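Local coordinates for dihydroorotase (Campylobacter jejuni subsp. jejuni, PDB 3PNU), which probably catalyses the reversible, zinc-dependent cyclization of N-carbamoyl-L-aspartate to dihydroorotate in the de novo pyrimidine pathway, at residues Leu35-Asn40 with Ala57-Asn62; Leu248-Tyr253 with Glu291-Asn296; Phe97-Glu102 with Glu136-Thr141. All coordinates share one frame; numbering follows the deposited sequence.

Contact 1: residues Leu35-Asn40 with Ala57-Asn62; sequences LHLRDN and AVIMPN. With ZN (zinc ion), chain D.
His36 and Asn62 meet beside a zinc ion. The imidazole coordinates the metal through NE2, 2.2 Å from the zinc ion, while His36 ND1 gives a short but bent, weak hydrogen bond to Asn62 OD1 at 2.7 Å (N-H...O 123°). The amide oxygen lies at the ring edge, in plane, and the amide itself is turned about 60° from the imidazole. Asn62 reaches this place with CG between its own backbone N and carbonyl carbon (chi1 63°); its ND2 is held from elsewhere, by the carbonyl of Thr124. One face of the imidazole is covered by Met60, whose CG makes a CH-pi contact 4.2 Å from the centroid of the His36 ring.

Farther out, a parallel bridge pairs Leu35 with Ile59. Leu35 N donates to Val58 O at 2.9 Å, and Met60 N returns one to Leu35 O at the same length. Past this bridge the chains diverge and waters take over: one links Leu37 N to Met60 O, another Arg38 N to Asn62 OD1, and a third accepts from Asn62 ND2 and weakly from Arg38 NH1. Leu35 CD2 packs on Ala57 CB and Leu37 CD1 on Ile59 CD1, both at 3.6 Å.

His34, Asp261 and the carboxylated Lys116 complete the protein ligands of this zinc ion, and the modified lysine also binds the second; Arg38 and Asn62 are predicted to contact substrate. Metal ligands at the C-terminal ends of parallel strands are the hallmark of the amidohydrolase TIM barrel, here with the HxH motif, His34 and His36, at the end of strand 31-35.

Contact 2: residues Leu248-Tyr253 with Glu291-Asn296; sequences LAFSGY and ELFKQN
Phe250 and Phe293 form a T-shaped aromatic pair, the edge of Phe250 directed at the face of Phe293. Their centroids lie 5.3 Å apart and the planes stand at 87°, close to perpendicular. Phe250 CD1 sits over the centre of the Phe293 ring, 4.0 Å from Phe293 CZ. The edge of Phe293 has its own neighbour in the backbone, Ala249 O, which lies near the ring plane 3.5 Å from Phe293 CE2.

A CH-pi contact occupies one face of Phe250. Asn296 CB stands 3.6 Å from the centroid of the Phe250 ring, displaced toward the rim on the CE2 side, and the terminal amide runs almost flat along the ring, with the two planes 18° apart. With CG anti to its carbonyl carbon (chi1 -60°), the Phe250 ring extends toward helix 285-296, where a face meets Asn296 and an edge meets Phe293.

These residues join helices 239-250 and 285-296, two of the helices outside the barrel strands of the TIM-barrel fold, well away from the zinc site. The chain leaves helix 239-250 through a Schellman motif: Gly252 has positive phi, Gly252 N bonds to Ala249 O at 2.9 Å, and Tyr253 N bonds to Leu248 O at 3.1 Å.

Purely apolar contacts are looser. Ala249 CB approaches Phe293 CZ at 4.3 Å, and Leu292 CD2 lies 4.4 Å from Phe250 CZ. Helix 299-314 packs against the same region, with Phe305 on Ala249 and Leu302 on Phe293, while Phe250 O accepts hydrogen bonds from Ser297 OG, next after Asn296, and from Asn301 ND2 of helix 299-314.

Contact 3: residues Phe97-Glu102 with Glu136-Thr141; sequences FKNYDE and EYLKPT
Thr141 meets Tyr100 and Phe97 with its two branches, which do different work in the buried part of the contact. The hydroxyl, set anti to the carbonyl carbon (chi1 -52°), donates a hydrogen bond to the backbone oxygen of Tyr100, with Thr141 OG1 2.6 Å from Tyr100 O. It arrives tilted 16° from the carbonyl plane. The methyl group turns to the aromatic side, where Thr141 CG2 lies 4.0 Å from Phe97 CE1. Leu138, about a turn earlier on the helix, which is kinked at Pro140 and Thr141, reaches the neighbouring part of the same ring, its CD2 3.6 Å from Phe97 CZ. The helix thus presents Leu138 and Thr141 together to Phe97, while Leu142 of the same helix, Ile115 and Val130 add further cover.

Toward solvent the contact is less closely knit. The Asn99 side chain lies over one face of the Tyr137 ring, its amide plane standing almost upright on the ring at 85°. The ND2 end comes nearest, 3.1 Å from Tyr137 CZ, whereas Asn99 OD1 lies toward the CE2 side of the same face, 3.6 Å from Tyr137 CE2.

The bend of the loop helps to set these positions. Asn99 is the centre of an inverse gamma turn, closed by Tyr100 N to Lys98 O at 2.8 Å, and Asp101 then N-caps helix 102-108 through Phe104 N. Here an irregular excursion after barrel strand 90-93 is fastened to helix 135-147, an arrangement of the peripheral loop-and-helix layer of a TIM barrel.

Overall arrangement
Contact 1 lies at the metal centre, where His36 binds zinc, and the other two are placed on opposite sides of the chain's centre, their own centres 38 Å apart. Contact 2 is 26 Å from contact 1, centre to centre, and joins helices on the outside of the barrel, away from the annotated sites. Contact 3 is nearer, with its centre 23 Å from that of contact 1 and the nearest atoms about 6 Å apart, though the two do not touch. Its Phe97 side chain comes within about 10 Å of the side chain of the zinc ligand His155 and about 12 Å of a zinc ion. In sequence, contact 1 closes first, then contact 3, then contact 2.

Contact 1: residues Leu35-Asn40 with Ala57-Asn62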
loop_
_atom_site.group_PDB
_atom_site.type_symbol
_atom_site.label_atom_id
_atom_site.label_comp_id
_atom_site.label_asym_id
_atom_site.label_seq_id
_atom_site.Cartn_x
_atom_site.Cartn_y
_atom_site.Cartn_z
ATOM N N LEU A 35 -4.699 -23.253 1.563
ATOM C CA LEU A 35 -4.444 -23.028 2.980
ATOM C C LEU A 35 -2.999 -23.204 3.395
ATOM O O LEU A 35 -2.331 -24.116 2.944
ATOM C CB LEU A 35 -5.293 -24.029 3.795
ATOM C CG LEU A 35 -5.324 -23.966 5.340
ATOM C CD1 LEU A 35 -5.748 -22.581 5.831
ATOM C CD2 LEU A 35 -6.279 -25.046 5.918
ATOM N N HIS A 36 -2.536 -22.322 4.280
ATOM C CA HIS A 36 -1.173 -22.404 4.855
ATOM C C HIS A 36 -1.271 -22.805 6.324
ATOM O O HIS A 36 -1.895 -22.104 7.118
ATOM C CB HIS A 36 -0.449 -21.063 4.736
ATOM C CG HIS A 36 -0.151 -20.677 3.331
ATOM N ND1 HIS A 36 0.959 -21.141 2.650
ATOM C CD2 HIS A 36 -0.823 -19.890 2.468
ATOM C CE1 HIS A 36 0.948 -20.651 1.425
ATOM N NE2 HIS A 36 -0.121 -19.889 1.291
ATOM N N LEU A 37 -0.665 -23.937 6.674
ATOM C CA LEU A 37 -0.688 -24.458 8.053
ATOM C C LEU A 37 0.676 -24.380 8.746
ATOM O O LEU A 37 0.824 -24.790 9.902
ATOM C CB LEU A 37 -1.137 -25.925 8.055
ATOM C CG LEU A 37 -2.585 -26.247 7.717
ATOM C CD1 LEU A 37 -2.797 -27.777 7.723
ATOM C CD2 LEU A 37 -3.514 -25.553 8.689
ATOM N N ARG A 38 1.676 -23.881 8.030
ATOM C CA ARG A 38 3.019 -23.733 8.585
ATOM C C ARG A 38 3.569 -25.076 9.089
ATOM O O ARG A 38 3.442 -26.094 8.398
ATOM C CB ARG A 38 3.021 -22.677 9.693
ATOM C CG ARG A 38 2.470 -21.324 9.273
ATOM C CD ARG A 38 3.166 -20.773 8.009
ATOM N NE ARG A 38 2.653 -19.446 7.690
ATOM C CZ ARG A 38 2.859 -18.812 6.541
ATOM N NH1 ARG A 38 3.553 -19.387 5.568
ATOM N NH2 ARG A 38 2.345 -17.600 6.361
ATOM N N ASP A 39 4.183 -25.099 10.274
ATOM C CA ASP A 39 4.740 -26.352 10.769
ATOM C C ASP A 39 5.064 -26.294 12.252
ATOM O O ASP A 39 4.844 -25.282 12.911
ATOM C CB ASP A 39 6.022 -26.673 9.994
ATOM C CG ASP A 39 6.314 -28.152 9.949
ATOM O OD1 ASP A 39 5.553 -28.906 10.584
ATOM O OD2 ASP A 39 7.278 -28.564 9.258
ATOM N N ASN A 40 5.568 -27.413 12.765
ATOM C CA ASN A 40 6.023 -27.513 14.134
ATOM C C ASN A 40 4.968 -26.971 15.079
ATOM O O ASN A 40 3.803 -27.346 14.971
ATOM C CB ASN A 40 7.350 -26.767 14.276
ATOM C CG ASN A 40 8.363 -27.181 13.226
ATOM O OD1 ASN A 40 8.384 -28.329 12.770
ATOM N ND2 ASN A 40 9.215 -26.243 12.836
ATOM N N ALA A 57 -8.693 -29.617 2.958
ATOM C CA ALA A 57 -8.064 -28.370 2.522
ATOM C C ALA A 57 -6.806 -28.639 1.735
ATOM O O ALA A 57 -6.067 -29.567 2.057
ATOM C CB ALA A 57 -7.751 -27.503 3.716
ATOM N N VAL A 58 -6.578 -27.861 0.672
ATOM C CA VAL A 58 -5.340 -27.987 -0.078
ATOM C C VAL A 58 -4.291 -27.319 0.811
ATOM O O VAL A 58 -4.461 -26.160 1.200
ATOM C CB VAL A 58 -5.381 -27.305 -1.457
ATOM C CG1 VAL A 58 -4.033 -27.449 -2.130
ATOM C CG2 VAL A 58 -6.476 -27.898 -2.335
ATOM N N ILE A 59 -3.231 -28.063 1.141
ATOM C CA ILE A 59 -2.162 -27.597 2.030
ATOM C C ILE A 59 -0.986 -27.146 1.185
ATOM O O ILE A 59 -0.368 -27.963 0.470
ATOM C CB ILE A 59 -1.696 -28.731 2.976
ATOM C CG1 ILE A 59 -2.911 -29.433 3.612
ATOM C CG2 ILE A 59 -0.696 -28.204 4.051
ATOM C CD1 ILE A 59 -3.855 -28.509 4.323
ATOM N N MET A 60 -0.675 -25.851 1.230
ATOM C CA MET A 60 0.424 -25.337 0.402
ATOM C C MET A 60 1.769 -25.768 0.974
ATOM O O MET A 60 1.906 -25.905 2.193
ATOM C CB MET A 60 0.305 -23.835 0.190
ATOM C CG MET A 60 -0.990 -23.443 -0.554
ATOM S SD MET A 60 -1.094 -24.278 -2.158
ATOM C CE MET A 60 -2.669 -23.684 -2.769
ATOM N N PRO A 61 2.759 -25.992 0.097
ATOM C CA PRO A 61 4.027 -26.532 0.501
ATOM C C PRO A 61 5.143 -25.522 0.723
ATOM O O PRO A 61 6.319 -25.920 0.725
ATOM C CB PRO A 61 4.397 -27.371 -0.724
ATOM C CG PRO A 61 3.898 -26.534 -1.888
ATOM C CD PRO A 61 2.781 -25.663 -1.340
ATOM N N ASN A 62 4.809 -24.244 0.897
ATOM C CA ASN A 62 5.852 -23.218 1.056
ATOM C C ASN A 62 6.477 -23.232 2.451
ATOM O O ASN A 62 6.353 -22.279 3.221
ATOM C CB ASN A 62 5.324 -21.816 0.679
ATOM C CG ASN A 62 4.212 -21.352 1.576
ATOM O OD1 ASN A 62 3.440 -22.156 2.076
ATOM N ND2 ASN A 62 4.118 -20.039 1.787
HETATM ZN ZN ZN D . -0.912 -18.945 -0.557
HETATM O O HOH W 1 1.124 -25.345 4.447
HETATM O O HOH W 2 2.394 -17.875 2.803
HETATM O O HOH W 3 2.340 -22.986 4.996
HETATM O O HOH W 4 4.793 -21.900 5.012
HETATM O O HOH W 5 -0.744 -16.685 -1.375
#

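Contact 2: residues Leu248-Tyr253 with Glu291-Asn296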
loop_
_atom_site.group_PDB
_atom_site.type_symbol
_atom_site.label_atom_id
_atom_site.label_comp_id
_atom_site.label_asym_id
_atom_site.label_seq_id
_atom_site.Cartn_x
_atom_site.Cartn_y
_atom_site.Cartn_z
ATOM N N LEU A 248 -18.425 -13.544 -9.687
ATOM C CA LEU A 248 -18.116 -14.947 -9.963
ATOM C C LEU A 248 -18.473 -15.821 -8.777
ATOM O O LEU A 248 -19.052 -16.887 -8.934
ATOM C CB LEU A 248 -16.640 -15.153 -10.327
ATOM C CG LEU A 248 -16.115 -14.624 -11.669
ATOM C CD1 LEU A 248 -14.630 -14.943 -11.791
ATOM C CD2 LEU A 248 -16.870 -15.215 -12.864
ATOM N N ALA A 249 -18.107 -15.378 -7.588
ATOM C CA ALA A 249 -18.393 -16.137 -6.384
ATOM C C ALA A 249 -19.899 -16.204 -6.131
ATOM O O ALA A 249 -20.461 -17.286 -5.958
ATOM C CB ALA A 249 -17.671 -15.527 -5.181
ATOM N N PHE A 250 -20.557 -15.053 -6.139
ATOM C CA PHE A 250 -21.998 -15.003 -5.844
ATOM C C PHE A 250 -22.846 -15.774 -6.829
ATOM O O PHE A 250 -23.878 -16.306 -6.443
ATOM C CB PHE A 250 -22.528 -13.568 -5.729
ATOM C CG PHE A 250 -21.881 -12.758 -4.640
ATOM C CD1 PHE A 250 -21.450 -13.354 -3.472
ATOM C CD2 PHE A 250 -21.787 -11.383 -4.754
ATOM C CE1 PHE A 250 -20.872 -12.594 -2.453
ATOM C CE2 PHE A 250 -21.220 -10.626 -3.739
ATOM C CZ PHE A 250 -20.764 -11.238 -2.589
ATOM N N SER A 251 -22.423 -15.835 -8.088
ATOM C CA SER A 251 -23.167 -16.569 -9.104
ATOM C C SER A 251 -22.841 -18.067 -9.054
ATOM O O SER A 251 -23.446 -18.850 -9.763
ATOM C CB SER A 251 -22.817 -16.057 -10.488
ATOM O OG SER A 251 -21.465 -16.389 -10.816
ATOM N N GLY A 252 -21.877 -18.455 -8.229
ATOM C CA GLY A 252 -21.461 -19.847 -8.131
ATOM C C GLY A 252 -20.775 -20.378 -9.377
ATOM O O GLY A 252 -20.708 -21.586 -9.563
ATOM N N TYR A 253 -20.249 -19.491 -10.224
ATOM C CA TYR A 253 -19.565 -19.907 -11.459
ATOM C C TYR A 253 -18.737 -21.176 -11.222
ATOM O O TYR A 253 -17.883 -21.228 -10.341
ATOM C CB TYR A 253 -18.715 -18.782 -12.036
ATOM C CG TYR A 253 -18.114 -19.145 -13.357
ATOM C CD1 TYR A 253 -18.911 -19.250 -14.480
ATOM C CD2 TYR A 253 -16.746 -19.379 -13.490
ATOM C CE1 TYR A 253 -18.376 -19.591 -15.707
ATOM C CE2 TYR A 253 -16.199 -19.717 -14.722
ATOM C CZ TYR A 253 -17.025 -19.820 -15.821
ATOM O OH TYR A 253 -16.510 -20.143 -17.052
ATOM N N GLU A 291 -22.789 -14.645 6.060
ATOM C CA GLU A 291 -23.402 -13.300 6.013
ATOM C C GLU A 291 -23.376 -12.719 4.582
ATOM O O GLU A 291 -24.409 -12.247 4.069
ATOM C CB GLU A 291 -22.741 -12.367 7.058
ATOM C CG GLU A 291 -23.169 -10.862 7.059
ATOM C CD GLU A 291 -24.685 -10.598 7.199
ATOM O OE1 GLU A 291 -25.101 -9.417 7.092
ATOM O OE2 GLU A 291 -25.468 -11.546 7.401
ATOM N N LEU A 292 -22.201 -12.781 3.943
ATOM C CA LEU A 292 -22.019 -12.281 2.576
ATOM C C LEU A 292 -22.986 -12.866 1.579
ATOM O O LEU A 292 -23.622 -12.132 0.814
ATOM C CB LEU A 292 -20.593 -12.573 2.096
ATOM C CG LEU A 292 -19.537 -11.545 2.471
ATOM C CD1 LEU A 292 -18.136 -12.125 2.316
ATOM C CD2 LEU A 292 -19.761 -10.303 1.601
ATOM N N PHE A 293 -23.086 -14.193 1.566
ATOM C CA PHE A 293 -23.992 -14.850 0.620
ATOM C C PHE A 293 -25.480 -14.563 0.880
ATOM O O PHE A 293 -26.247 -14.504 -0.075
ATOM C CB PHE A 293 -23.670 -16.344 0.456
ATOM C CG PHE A 293 -22.510 -16.596 -0.475
ATOM C CD1 PHE A 293 -21.211 -16.303 -0.079
ATOM C CD2 PHE A 293 -22.727 -17.104 -1.762
ATOM C CE1 PHE A 293 -20.143 -16.513 -0.941
ATOM C CE2 PHE A 293 -21.674 -17.315 -2.624
ATOM C CZ PHE A 293 -20.372 -17.025 -2.211
ATOM N N LYS A 294 -25.900 -14.370 2.137
ATOM C CA LYS A 294 -27.312 -13.980 2.372
ATOM C C LYS A 294 -27.616 -12.620 1.740
ATOM O O LYS A 294 -28.604 -12.462 1.016
ATOM C CB LYS A 294 -27.673 -13.883 3.846
ATOM C CG LYS A 294 -27.972 -15.189 4.526
ATOM C CD LYS A 294 -28.583 -14.941 5.918
ATOM C CE LYS A 294 -29.964 -14.250 5.867
ATOM N NZ LYS A 294 -30.528 -14.030 7.242
ATOM N N GLN A 295 -26.751 -11.643 2.010
ATOM C CA GLN A 295 -26.957 -10.289 1.492
ATOM C C GLN A 295 -26.885 -10.200 -0.026
ATOM O O GLN A 295 -27.607 -9.410 -0.634
ATOM C CB GLN A 295 -25.920 -9.318 2.081
ATOM C CG GLN A 295 -25.923 -9.163 3.618
ATOM C CD GLN A 295 -27.188 -8.505 4.168
ATOM O OE1 GLN A 295 -28.048 -8.038 3.408
ATOM N NE2 GLN A 295 -27.300 -8.463 5.503
ATOM N N ASN A 296 -26.027 -11.017 -0.640
ATOM C CA ASN A 296 -25.787 -10.917 -2.083
ATOM C C ASN A 296 -26.043 -12.148 -2.936
ATOM O O ASN A 296 -26.014 -12.053 -4.168
ATOM C CB ASN A 296 -24.320 -10.509 -2.288
ATOM C CG ASN A 296 -23.958 -9.222 -1.551
ATOM O OD1 ASN A 296 -23.245 -9.251 -0.550
ATOM N ND2 ASN A 296 -24.488 -8.100 -2.018
#

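Contact 3: residues Phe97-Glu102 with Glu136-Thr141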
loop_
_atom_site.group_PDB
_atom_site.type_symbol
_atom_site.label_atom_id
_atom_site.label_comp_id
_atom_site.label_asym_id
_atom_site.label_seq_id
_atom_site.Cartn_x
_atom_site.Cartn_y
_atom_site.Cartn_z
ATOM N N PHE A 97 6.646 -26.630 -6.726
ATOM C CA PHE A 97 7.043 -26.895 -8.096
ATOM C C PHE A 97 8.526 -26.763 -8.402
ATOM O O PHE A 97 9.200 -25.864 -7.923
ATOM C CB PHE A 97 6.301 -25.982 -9.072
ATOM C CG PHE A 97 6.595 -26.294 -10.498
ATOM C CD1 PHE A 97 5.768 -27.114 -11.219
ATOM C CD2 PHE A 97 7.733 -25.808 -11.106
ATOM C CE1 PHE A 97 6.045 -27.411 -12.533
ATOM C CE2 PHE A 97 8.023 -26.112 -12.426
ATOM C CZ PHE A 97 7.184 -26.905 -13.135
ATOM N N LYS A 98 8.990 -27.685 -9.236
ATOM C CA LYS A 98 10.342 -27.701 -9.783
ATOM C C LYS A 98 10.223 -28.665 -10.964
ATOM O O LYS A 98 9.150 -29.217 -11.179
ATOM C CB LYS A 98 11.407 -28.145 -8.775
ATOM C CG LYS A 98 11.486 -29.643 -8.526
ATOM C CD LYS A 98 12.708 -29.977 -7.666
ATOM C CE LYS A 98 13.032 -31.463 -7.732
ATOM N NZ LYS A 98 14.240 -31.827 -6.931
ATOM N N ASN A 99 11.301 -28.885 -11.709
ATOM C CA ASN A 99 11.253 -29.732 -12.927
ATOM C C ASN A 99 11.206 -31.242 -12.719
ATOM O O ASN A 99 12.036 -31.970 -13.266
ATOM C CB ASN A 99 12.460 -29.422 -13.812
ATOM C CG ASN A 99 12.562 -27.968 -14.152
ATOM O OD1 ASN A 99 11.555 -27.257 -14.230
ATOM N ND2 ASN A 99 13.790 -27.503 -14.364
ATOM N N TYR A 100 10.230 -31.728 -11.965
ATOM C CA TYR A 100 10.122 -33.158 -11.710
ATOM C C TYR A 100 9.999 -33.919 -13.037
ATOM O O TYR A 100 9.484 -33.377 -14.008
ATOM C CB TYR A 100 8.902 -33.449 -10.851
ATOM C CG TYR A 100 8.864 -32.757 -9.506
ATOM C CD1 TYR A 100 7.949 -31.734 -9.236
ATOM C CD2 TYR A 100 9.737 -33.125 -8.499
ATOM C CE1 TYR A 100 7.908 -31.108 -7.977
ATOM C CE2 TYR A 100 9.697 -32.514 -7.252
ATOM C CZ TYR A 100 8.785 -31.507 -7.001
ATOM O OH TYR A 100 8.792 -30.920 -5.755
ATOM N N ASP A 101 10.479 -35.166 -13.075
ATOM C CA ASP A 101 10.373 -36.007 -14.286
ATOM C C ASP A 101 9.156 -36.944 -14.192
ATOM O O ASP A 101 8.542 -37.069 -13.133
ATOM C CB ASP A 101 11.653 -36.819 -14.501
ATOM C CG ASP A 101 11.937 -37.775 -13.362
ATOM O OD1 ASP A 101 11.002 -38.447 -12.872
ATOM O OD2 ASP A 101 13.109 -37.868 -12.963
ATOM N N GLU A 102 8.830 -37.612 -15.292
ATOM C CA GLU A 102 7.662 -38.488 -15.340
ATOM C C GLU A 102 7.741 -39.574 -14.277
ATOM O O GLU A 102 6.775 -39.800 -13.537
ATOM C CB GLU A 102 7.504 -39.092 -16.737
ATOM C CG GLU A 102 6.145 -39.763 -17.019
ATOM C CD GLU A 102 5.917 -41.086 -16.267
ATOM O OE1 GLU A 102 4.737 -41.497 -16.132
ATOM O OE2 GLU A 102 6.905 -41.715 -15.813
ATOM N N GLU A 136 10.147 -25.158 -23.371
ATOM C CA GLU A 136 10.871 -26.436 -23.365
ATOM C C GLU A 136 11.392 -26.809 -21.984
ATOM O O GLU A 136 11.377 -27.969 -21.596
ATOM C CB GLU A 136 11.981 -26.469 -24.423
ATOM C CG GLU A 136 11.399 -26.472 -25.849
ATOM C CD GLU A 136 10.488 -27.690 -26.146
ATOM O OE1 GLU A 136 10.862 -28.833 -25.788
ATOM O OE2 GLU A 136 9.404 -27.502 -26.759
ATOM N N TYR A 137 11.843 -25.818 -21.246
ATOM C CA TYR A 137 12.322 -26.036 -19.896
ATOM C C TYR A 137 11.229 -26.706 -19.013
ATOM O O TYR A 137 11.512 -27.612 -18.243
ATOM C CB TYR A 137 12.742 -24.690 -19.339
ATOM C CG TYR A 137 13.191 -24.675 -17.914
ATOM C CD1 TYR A 137 14.467 -25.117 -17.563
ATOM C CD2 TYR A 137 12.363 -24.165 -16.915
ATOM C CE1 TYR A 137 14.898 -25.084 -16.242
ATOM C CE2 TYR A 137 12.781 -24.124 -15.591
ATOM C CZ TYR A 137 14.050 -24.584 -15.261
ATOM O OH TYR A 137 14.472 -24.544 -13.949
ATOM N N LEU A 138 9.982 -26.266 -19.154
ATOM C CA LEU A 138 8.881 -26.819 -18.375
ATOM C C LEU A 138 8.144 -27.973 -19.065
ATOM O O LEU A 138 7.396 -28.689 -18.422
ATOM C CB LEU A 138 7.854 -25.716 -18.089
ATOM C CG LEU A 138 8.322 -24.516 -17.275
ATOM C CD1 LEU A 138 7.294 -23.398 -17.353
ATOM C CD2 LEU A 138 8.616 -24.910 -15.824
ATOM N N LYS A 139 8.358 -28.174 -20.354
ATOM C CA LYS A 139 7.573 -29.182 -21.071
ATOM C C LYS A 139 7.504 -30.605 -20.503
ATOM O O LYS A 139 6.410 -31.134 -20.290
ATOM C CB LYS A 139 7.942 -29.221 -22.566
ATOM C CG LYS A 139 7.150 -30.266 -23.357
ATOM C CD LYS A 139 7.187 -30.041 -24.868
ATOM C CE LYS A 139 6.318 -28.853 -25.285
ATOM N NZ LYS A 139 6.324 -28.623 -26.765
ATOM N N PRO A 140 8.654 -31.235 -20.246
ATOM C CA PRO A 140 8.555 -32.619 -19.744
ATOM C C PRO A 140 7.651 -32.764 -18.517
ATOM O O PRO A 140 6.794 -33.645 -18.475
ATOM C CB PRO A 140 10.011 -32.974 -19.404
ATOM C CG PRO A 140 10.832 -32.059 -20.268
ATOM C CD PRO A 140 10.049 -30.776 -20.327
ATOM N N THR A 141 7.855 -31.894 -17.537
ATOM C CA THR A 141 7.083 -31.917 -16.307
ATOM C C THR A 141 5.594 -31.641 -16.507
ATOM O O THR A 141 4.753 -32.396 -16.014
ATOM C CB THR A 141 7.615 -30.886 -15.354
ATOM O OG1 THR A 141 9.027 -31.072 -15.218
ATOM C CG2 THR A 141 6.910 -30.985 -13.981
#